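Local coordinates for TRAP dicarboxylate transporter-DctP subunit (Desulfovibrio desulfuricans subsp. desulfuricans, PDB 4NHB), which binds sn-glycerol-3-phosphate and probably delivers it from the periplasm to the membrane partners of a TRAP transporter, at residues A[93-97]-A[175-179]; A[100-106]-A[130-134]; A[151-155]-A[168-173]. All blocks are in the same frame, centred on the assembly; numbering follows the deposited sequence.

Interaction 1: residues A[93-97]-A[175-179]; sequences GTQTS and IPLYT. With G3P (sn-glycerol-3-phosphate), chain P.
Ile175 pushes both arms of its side chain against the 3-10 turn at 94-97. The CG1 branch, anti to its own carbonyl carbon (chi1 -56°), runs out so that CD1 meets CD of the Gln95 amide at 3.7 Å and also C1 of the glycerol phosphate. The CG2 branch lies 3.6 Å from Thr94 O. A branched aliphatic chain thus sets one arm beside the ligand, the other against the turn's backbone. Ile175 is also the N-cap, and Pro176 suits the first helical turn, where its missing N-H costs nothing. The N-H of Leu177 donates a hydrogen bond to water 1 (N to O 3.0 Å), which donates in turn to Ser97 OG; that hydroxyl donates to Thr94 O at 2.6 Å. The Leu177 side chain meets that of Thr94 at about a right angle, CD2 3.7 Å from OG1. Tyr178 turns the edge of its ring, at CE2, to Thr94 OG1, and both hydroxyls are hydrogen-bonded to Glu107 OE1. Thr94 N meanwhile donates to O1 of the ligand at 3.1 Å, with Gln95 NE2 held by Glu75 and only weakly bonded to O2. The turn follows strand 89-92, and its partner opens helix 176-184, the next element after strand 169-172.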
# COMPACT_ATOMS: atom_id res chain seq x y z
N GLY A 93 -2.55 3.59 2.06
CA GLY A 93 -2.23 2.37 2.74
C GLY A 93 -2.10 2.47 4.26
O GLY A 93 -2.97 3.02 4.95
N THR A 94 -1.02 1.91 4.80
CA THR A 94 -0.89 1.81 6.25
C THR A 94 -0.55 3.16 6.92
O THR A 94 -0.24 3.21 8.14
CB THR A 94 0.15 0.77 6.64
OG1 THR A 94 1.37 1.09 5.96
CG2 THR A 94 -0.33 -0.67 6.29
N GLN A 95 -0.57 4.23 6.13
CA GLN A 95 -0.57 5.59 6.65
C GLN A 95 -1.69 5.76 7.68
O GLN A 95 -1.59 6.51 8.65
CB GLN A 95 -0.74 6.60 5.50
CG GLN A 95 0.46 6.72 4.50
CD GLN A 95 0.48 5.62 3.42
OE1 GLN A 95 -0.20 4.59 3.53
NE2 GLN A 95 1.26 5.84 2.38
N THR A 96 -2.79 5.05 7.47
CA THR A 96 -3.94 5.18 8.36
C THR A 96 -3.71 4.47 9.67
O THR A 96 -4.56 4.53 10.57
CB THR A 96 -5.23 4.63 7.70
OG1 THR A 96 -5.01 3.25 7.41
CG2 THR A 96 -5.56 5.36 6.41
N SER A 97 -2.57 3.79 9.80
CA SER A 97 -2.14 3.31 11.11
C SER A 97 -1.98 4.44 12.13
O SER A 97 -1.95 4.17 13.31
CB SER A 97 -0.85 2.47 11.02
OG SER A 97 0.28 3.25 10.67
N ILE A 175 6.28 6.00 8.40
CA ILE A 175 5.19 5.27 9.01
C ILE A 175 5.85 4.35 10.03
O ILE A 175 6.88 3.78 9.74
CB ILE A 175 4.43 4.38 7.95
CG1 ILE A 175 3.92 5.22 6.77
CG2 ILE A 175 3.29 3.64 8.62
CD1 ILE A 175 3.16 4.40 5.67
N PRO A 176 5.29 4.23 11.23
CA PRO A 176 6.05 3.50 12.24
C PRO A 176 6.50 2.07 11.87
O PRO A 176 7.67 1.64 12.07
CB PRO A 176 5.09 3.52 13.44
CG PRO A 176 4.45 4.86 13.32
CD PRO A 176 4.20 5.02 11.82
N LEU A 177 5.60 1.29 11.30
CA LEU A 177 5.95 -0.07 10.99
C LEU A 177 7.22 -0.18 10.08
O LEU A 177 7.99 -1.13 10.20
CB LEU A 177 4.72 -0.80 10.41
CG LEU A 177 4.51 -0.79 8.92
CD1 LEU A 177 5.28 -1.93 8.34
CD2 LEU A 177 3.02 -0.94 8.57
N TYR A 178 7.43 0.81 9.20
CA TYR A 178 8.62 0.85 8.32
C TYR A 178 9.95 1.34 9.00
O TYR A 178 11.02 0.81 8.76
CB TYR A 178 8.33 1.75 7.10
CG TYR A 178 7.42 1.07 6.09
CD1 TYR A 178 7.94 0.22 5.16
CD2 TYR A 178 6.05 1.26 6.11
CE1 TYR A 178 7.11 -0.41 4.21
CE2 TYR A 178 5.22 0.61 5.19
CZ TYR A 178 5.77 -0.20 4.24
OH TYR A 178 4.98 -0.86 3.34
N THR A 179 9.85 2.37 9.83
CA THR A 179 11.03 2.88 10.54
C THR A 179 11.47 1.83 11.55
O THR A 179 12.66 1.57 11.71
CB THR A 179 10.74 4.23 11.24
OG1 THR A 179 9.61 4.10 12.12
CG2 THR A 179 10.44 5.35 10.20
O1 G3P P . 1.02 1.36 2.56
C1 G3P P . 2.13 2.12 2.93
C2 G3P P . 3.01 2.39 1.70
O2 G3P P . 2.25 3.06 0.73
C3 G3P P . 4.21 3.25 2.12
O1P G3P P . 5.27 3.01 1.24
O4P G3P P . 4.28 3.92 -0.79
O2P G3P P . 5.64 5.45 0.71
O3P G3P P . 6.80 3.72 -0.67
P G3P P . 5.51 4.10 0.05
O HOH W 1 2.72 1.91 11.60

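Interaction 2: residues A[100-106]-A[130-134]; sequences HPAMAML and INEGF
Two turns bring His100 near Phe134 and Ala102 near Ile130, with CA atoms 6.0 Å and 5.3 Å apart: a run of helical backbone at 101-104 lies against the end of helix 125-131 and the short link, Glu132 and the N-cap Gly133, before the helix that begins at Phe134. A Met-aromatic contact marks one side of the packing. Met103 is bent at chi2 and chi3, which carries its methyl CE over the middle of the Phe134 ring, 3.7 Å from the centroid and 5° off the normal, a CH-pi contact. Its sulfur stands obliquely to the same ring and touches Ile130 CG2 on the way. A flexible thioether suits this place because it can bend to set its methyl over the ring centre. Asn131 ND2 borders the same methyl, but its polar partner is Thr142 on strand 140-142.

Ile130 is central to the packing. Its two branches reach different residues, CG2 to Met103 and CD1 to the CB of Met105 and, at 4.0 Å, to Leu106 CD2. Ala102, with only a methyl, lets the backbones come close, its CB 3.6 Å from Ile130 O. Gly133 takes up a positive phi between the two helices, a conformation in which a side chain would be jammed against the preceding carbonyl oxygen. The edge of the Phe134 ring meets His100 CB.

His100 extends with CG anti to its backbone N, which lays one ring face over Phe134 CA and turns NE2 toward the end of helix 125-131. There NE2 donates to Ile130 O at 3.0 Å, the oxygen only 3° out of the imidazole plane although the N-H is bent from the line, at 136°; NE2 also lies 3.1 Å from water 2, which in turn lies 2.8 Å from Glu132 O and can donate to it.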
# COMPACT_ATOMS: atom_id res chain seq x y z
N HIS A 100 -5.29 4.26 13.79
CA HIS A 100 -5.77 2.97 14.24
C HIS A 100 -4.65 1.98 14.05
O HIS A 100 -4.40 1.50 12.94
CB HIS A 100 -7.04 2.56 13.48
CG HIS A 100 -7.60 1.24 13.88
ND1 HIS A 100 -7.98 0.94 15.17
CD2 HIS A 100 -7.85 0.12 13.15
CE1 HIS A 100 -8.44 -0.29 15.23
NE2 HIS A 100 -8.37 -0.81 14.01
N PRO A 101 -3.92 1.72 15.13
CA PRO A 101 -2.71 0.89 15.02
C PRO A 101 -2.89 -0.42 14.25
O PRO A 101 -1.94 -0.82 13.59
CB PRO A 101 -2.34 0.65 16.49
CG PRO A 101 -2.75 1.95 17.15
CD PRO A 101 -3.97 2.43 16.42
N ALA A 102 -4.05 -1.06 14.32
CA ALA A 102 -4.20 -2.36 13.71
C ALA A 102 -4.02 -2.26 12.19
O ALA A 102 -3.58 -3.24 11.55
CB ALA A 102 -5.55 -2.98 14.05
N MET A 103 -4.33 -1.10 11.61
CA MET A 103 -4.18 -0.91 10.15
C MET A 103 -2.78 -1.23 9.70
O MET A 103 -2.57 -1.67 8.56
CB MET A 103 -4.57 0.50 9.74
CG MET A 103 -5.98 0.89 10.06
SD MET A 103 -7.19 -0.20 9.33
CE MET A 103 -7.82 0.73 7.94
N ALA A 104 -1.80 -0.98 10.57
CA ALA A 104 -0.40 -1.33 10.26
C ALA A 104 -0.28 -2.79 9.88
O ALA A 104 0.54 -3.15 9.05
CB ALA A 104 0.52 -1.03 11.43
N MET A 105 -1.08 -3.64 10.50
CA MET A 105 -0.98 -5.08 10.28
C MET A 105 -1.42 -5.55 8.88
O MET A 105 -1.15 -6.70 8.54
CB MET A 105 -1.72 -5.83 11.38
CG MET A 105 -1.12 -5.56 12.76
SD MET A 105 -1.68 -6.69 14.06
CE MET A 105 -0.62 -8.06 13.77
N LEU A 106 -2.04 -4.67 8.09
CA LEU A 106 -2.29 -4.93 6.67
C LEU A 106 -0.97 -5.26 5.96
O LEU A 106 -0.96 -6.01 4.99
CB LEU A 106 -2.99 -3.74 6.00
CG LEU A 106 -4.47 -3.49 6.41
CD1 LEU A 106 -5.03 -2.10 5.99
CD2 LEU A 106 -5.36 -4.55 5.86
N ILE A 130 -8.87 -6.44 11.48
CA ILE A 130 -8.04 -5.25 11.44
C ILE A 130 -8.89 -3.99 11.40
O ILE A 130 -8.54 -2.98 11.98
CB ILE A 130 -7.10 -5.27 10.19
CG1 ILE A 130 -5.88 -6.15 10.47
CG2 ILE A 130 -6.76 -3.86 9.82
CD1 ILE A 130 -5.16 -6.72 9.20
N ASN A 131 -10.01 -4.07 10.68
CA ASN A 131 -10.88 -2.94 10.44
C ASN A 131 -11.91 -2.69 11.51
O ASN A 131 -12.52 -1.61 11.54
CB ASN A 131 -11.57 -3.14 9.10
CG ASN A 131 -11.88 -1.84 8.41
OD1 ASN A 131 -13.05 -1.51 8.19
ND2 ASN A 131 -10.83 -1.07 8.09
N GLU A 132 -12.12 -3.65 12.41
CA GLU A 132 -13.05 -3.44 13.52
C GLU A 132 -12.68 -2.21 14.31
O GLU A 132 -11.59 -2.12 14.85
CB GLU A 132 -13.05 -4.64 14.48
CG GLU A 132 -14.26 -5.50 14.35
CD GLU A 132 -15.52 -4.72 14.56
OE1 GLU A 132 -15.49 -3.76 15.38
OE2 GLU A 132 -16.53 -5.04 13.89
N GLY A 133 -13.62 -1.27 14.42
CA GLY A 133 -13.37 -0.10 15.23
C GLY A 133 -12.71 1.06 14.49
O GLY A 133 -12.66 2.17 14.99
N PHE A 134 -12.19 0.81 13.29
CA PHE A 134 -11.47 1.85 12.55
C PHE A 134 -12.36 3.07 12.26
O PHE A 134 -11.95 4.22 12.43
CB PHE A 134 -10.94 1.30 11.22
CG PHE A 134 -10.43 2.35 10.31
CD1 PHE A 134 -9.27 3.01 10.60
CD2 PHE A 134 -11.09 2.65 9.14
CE1 PHE A 134 -8.80 3.99 9.76
CE2 PHE A 134 -10.61 3.62 8.28
CZ PHE A 134 -9.48 4.27 8.59
O HOH W 2 -9.26 -3.60 15.01

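Interaction 3: residues A[151-155]-A[168-173]; sequences RHFYS and MRMRVP. With G3P (sn-glycerol-3-phosphate), chain P.
Arg151 and Arg171 bring their guanidinium groups together at the phosphate of sn-glycerol-3-phosphate, and both work through their edges. NH1 of Arg171 lies in the plane of the Arg151 group, whereas Arg151 NH1 approaches Arg171 obliquely. One face of the Arg171 guanidinium rests on Pro173 N, 3.6 Å below, and the Tyr154 ring is turned 29° from its plane. Water 3 sits at the edge of all three flat groups; it accepts from Arg171 NH1 and is 2.8 Å from Tyr154 OH.

Each arginine spans two phosphate oxygens. NH2 of Arg151 donates to O1P at 2.9 Å and its NH1 to O3P, while Arg171 sends NH1 to the same O3P at 2.7 Å and NH2 to O2P at 2.8 Å. All four bonds are nearly straight, fixing the phosphate's rotation as well as its position. The shared phosphate brings the two positive groups together, and its negative charge probably balances theirs. Arg171 has CG anti to its backbone N (chi1 -173°) and bends at chi2, which turns its head to the phosphate. Second-shell partners hold the arginines: Asp210 forms a salt bridge with Arg151 NE, and Met192 O accepts from Arg171 NH2. Pro173 CG, 3.2 Å from O1P, adds a rigid apolar wall.

Farther from the ligand the contact is apolar. Met170 curls back so that CE reaches Tyr154 O at 3.7 Å and touches Phe153 CD1, and Met168 CE meets Ser155 CB. Long thioethers suit the gap, for segments 151-155 and 169-172, whose axes come within 8.9 Å at 135°, belong to different sheets. Such a pair of arginines, facing an anionic group from two strands, marks the binding site of this TRAP periplasmic solute-binding protein.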
# COMPACT_ATOMS: atom_id res chain seq x y z
N ARG A 151 7.66 -5.69 -1.61
CA ARG A 151 8.75 -4.69 -1.62
C ARG A 151 10.09 -5.38 -1.85
O ARG A 151 10.37 -6.40 -1.21
CB ARG A 151 8.80 -3.89 -0.32
CG ARG A 151 7.43 -3.25 0.09
CD ARG A 151 7.56 -2.25 1.24
NE ARG A 151 8.20 -1.00 0.83
CZ ARG A 151 7.59 0.18 0.72
NH1 ARG A 151 8.27 1.23 0.29
NH2 ARG A 151 6.32 0.34 1.02
N HIS A 152 10.89 -4.82 -2.74
CA HIS A 152 12.23 -5.29 -3.07
C HIS A 152 13.21 -4.13 -2.93
O HIS A 152 12.84 -2.97 -3.17
CB HIS A 152 12.25 -5.81 -4.51
CG HIS A 152 11.23 -6.88 -4.76
ND1 HIS A 152 11.18 -8.01 -3.99
CD2 HIS A 152 10.21 -6.96 -5.64
CE1 HIS A 152 10.18 -8.78 -4.41
NE2 HIS A 152 9.57 -8.16 -5.41
N PHE A 153 14.45 -4.44 -2.55
CA PHE A 153 15.46 -3.40 -2.37
C PHE A 153 15.93 -2.84 -3.70
O PHE A 153 16.03 -3.56 -4.68
CB PHE A 153 16.65 -3.92 -1.55
CG PHE A 153 16.31 -4.18 -0.14
CD1 PHE A 153 16.21 -3.14 0.75
CD2 PHE A 153 16.03 -5.47 0.29
CE1 PHE A 153 15.86 -3.36 2.06
CE2 PHE A 153 15.67 -5.70 1.59
CZ PHE A 153 15.59 -4.65 2.48
N TYR A 154 16.18 -1.53 -3.72
CA TYR A 154 16.88 -0.89 -4.81
C TYR A 154 18.06 -0.08 -4.20
O TYR A 154 17.91 0.51 -3.13
CB TYR A 154 15.95 0.04 -5.61
CG TYR A 154 15.26 1.13 -4.80
CD1 TYR A 154 15.86 2.36 -4.60
CD2 TYR A 154 13.99 0.92 -4.22
CE1 TYR A 154 15.27 3.32 -3.88
CE2 TYR A 154 13.39 1.89 -3.50
CZ TYR A 154 14.03 3.11 -3.32
OH TYR A 154 13.46 4.13 -2.61
N SER A 155 19.22 -0.08 -4.86
CA SER A 155 20.40 0.62 -4.35
C SER A 155 21.47 0.86 -5.42
O SER A 155 21.45 0.25 -6.49
CB SER A 155 21.04 -0.19 -3.23
OG SER A 155 21.20 -1.52 -3.66
N MET A 168 24.69 2.78 4.77
CA MET A 168 23.80 2.96 3.62
C MET A 168 22.61 3.78 4.02
O MET A 168 21.89 3.38 4.89
CB MET A 168 23.27 1.63 3.13
CG MET A 168 24.22 0.88 2.24
SD MET A 168 23.31 -0.40 1.39
CE MET A 168 22.87 0.43 -0.12
N ARG A 169 22.43 4.93 3.40
CA ARG A 169 21.31 5.78 3.72
C ARG A 169 20.11 5.29 2.91
O ARG A 169 20.00 5.61 1.74
CB ARG A 169 21.61 7.23 3.35
CG ARG A 169 22.73 7.87 4.17
CD ARG A 169 23.14 9.23 3.60
NE ARG A 169 23.58 10.14 4.65
CZ ARG A 169 24.79 10.11 5.22
NH1 ARG A 169 25.10 10.99 6.17
NH2 ARG A 169 25.71 9.22 4.83
N MET A 170 19.23 4.51 3.51
CA MET A 170 18.08 4.02 2.72
C MET A 170 16.80 4.80 3.02
O MET A 170 16.43 5.02 4.16
CB MET A 170 17.83 2.53 2.97
CG MET A 170 19.00 1.64 2.74
SD MET A 170 19.44 1.46 1.04
CE MET A 170 18.38 0.13 0.54
N ARG A 171 16.09 5.19 1.97
CA ARG A 171 14.77 5.77 2.15
C ARG A 171 13.85 4.78 2.84
O ARG A 171 13.90 3.60 2.57
CB ARG A 171 14.17 6.16 0.81
CG ARG A 171 12.85 6.93 0.96
CD ARG A 171 11.64 6.02 0.62
NE ARG A 171 10.37 6.60 1.05
CZ ARG A 171 9.18 6.12 0.69
NH1 ARG A 171 9.08 5.06 -0.09
NH2 ARG A 171 8.09 6.70 1.15
N VAL A 172 13.01 5.29 3.73
CA VAL A 172 11.91 4.51 4.28
C VAL A 172 10.71 5.42 4.33
O VAL A 172 10.87 6.62 4.43
CB VAL A 172 12.21 3.99 5.71
CG1 VAL A 172 13.42 3.08 5.68
CG2 VAL A 172 12.43 5.13 6.65
N PRO A 173 9.52 4.85 4.22
CA PRO A 173 8.30 5.64 4.42
C PRO A 173 8.24 6.13 5.86
O PRO A 173 8.77 5.43 6.73
CB PRO A 173 7.19 4.61 4.19
CG PRO A 173 7.74 3.64 3.20
CD PRO A 173 9.23 3.51 3.69
O1 G3P P . 1.02 1.36 2.56
C1 G3P P . 2.13 2.12 2.93
C2 G3P P . 3.01 2.39 1.70
O2 G3P P . 2.25 3.06 0.73
C3 G3P P . 4.21 3.25 2.12
O1P G3P P . 5.27 3.01 1.24
O4P G3P P . 4.28 3.92 -0.79
O2P G3P P . 5.64 5.45 0.71
O3P G3P P . 6.80 3.72 -0.67
P G3P P . 5.51 4.10 0.05
O HOH W 3 11.12 3.28 -1.32

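In the fold
All three contacts are largely buried, each with an exposed fringe, at Pro176, Glu132 and Met168, but they differ in chemistry. Interactions 1 and 3 both touch the ligand, interaction 1 at the glycerol end, interaction 3 at the phosphate, and they adjoin through strand 169-172 and the helix that follows it, with Tyr178 OH beside Arg151 NH2. Interaction 3 is the most charged, while interaction 1 mixes apolar packing with a water bridge. Interaction 2 is mainly hydrophobic, with one histidine-carbonyl bond, and lies behind the pocket: Thr94 CG2 packs on Met103 O and Leu177 CD2 on Ala104 O, so 100-106 backs the turn at 93-97. Interactions 2 and 3 do not touch, their centres about 25 Å apart.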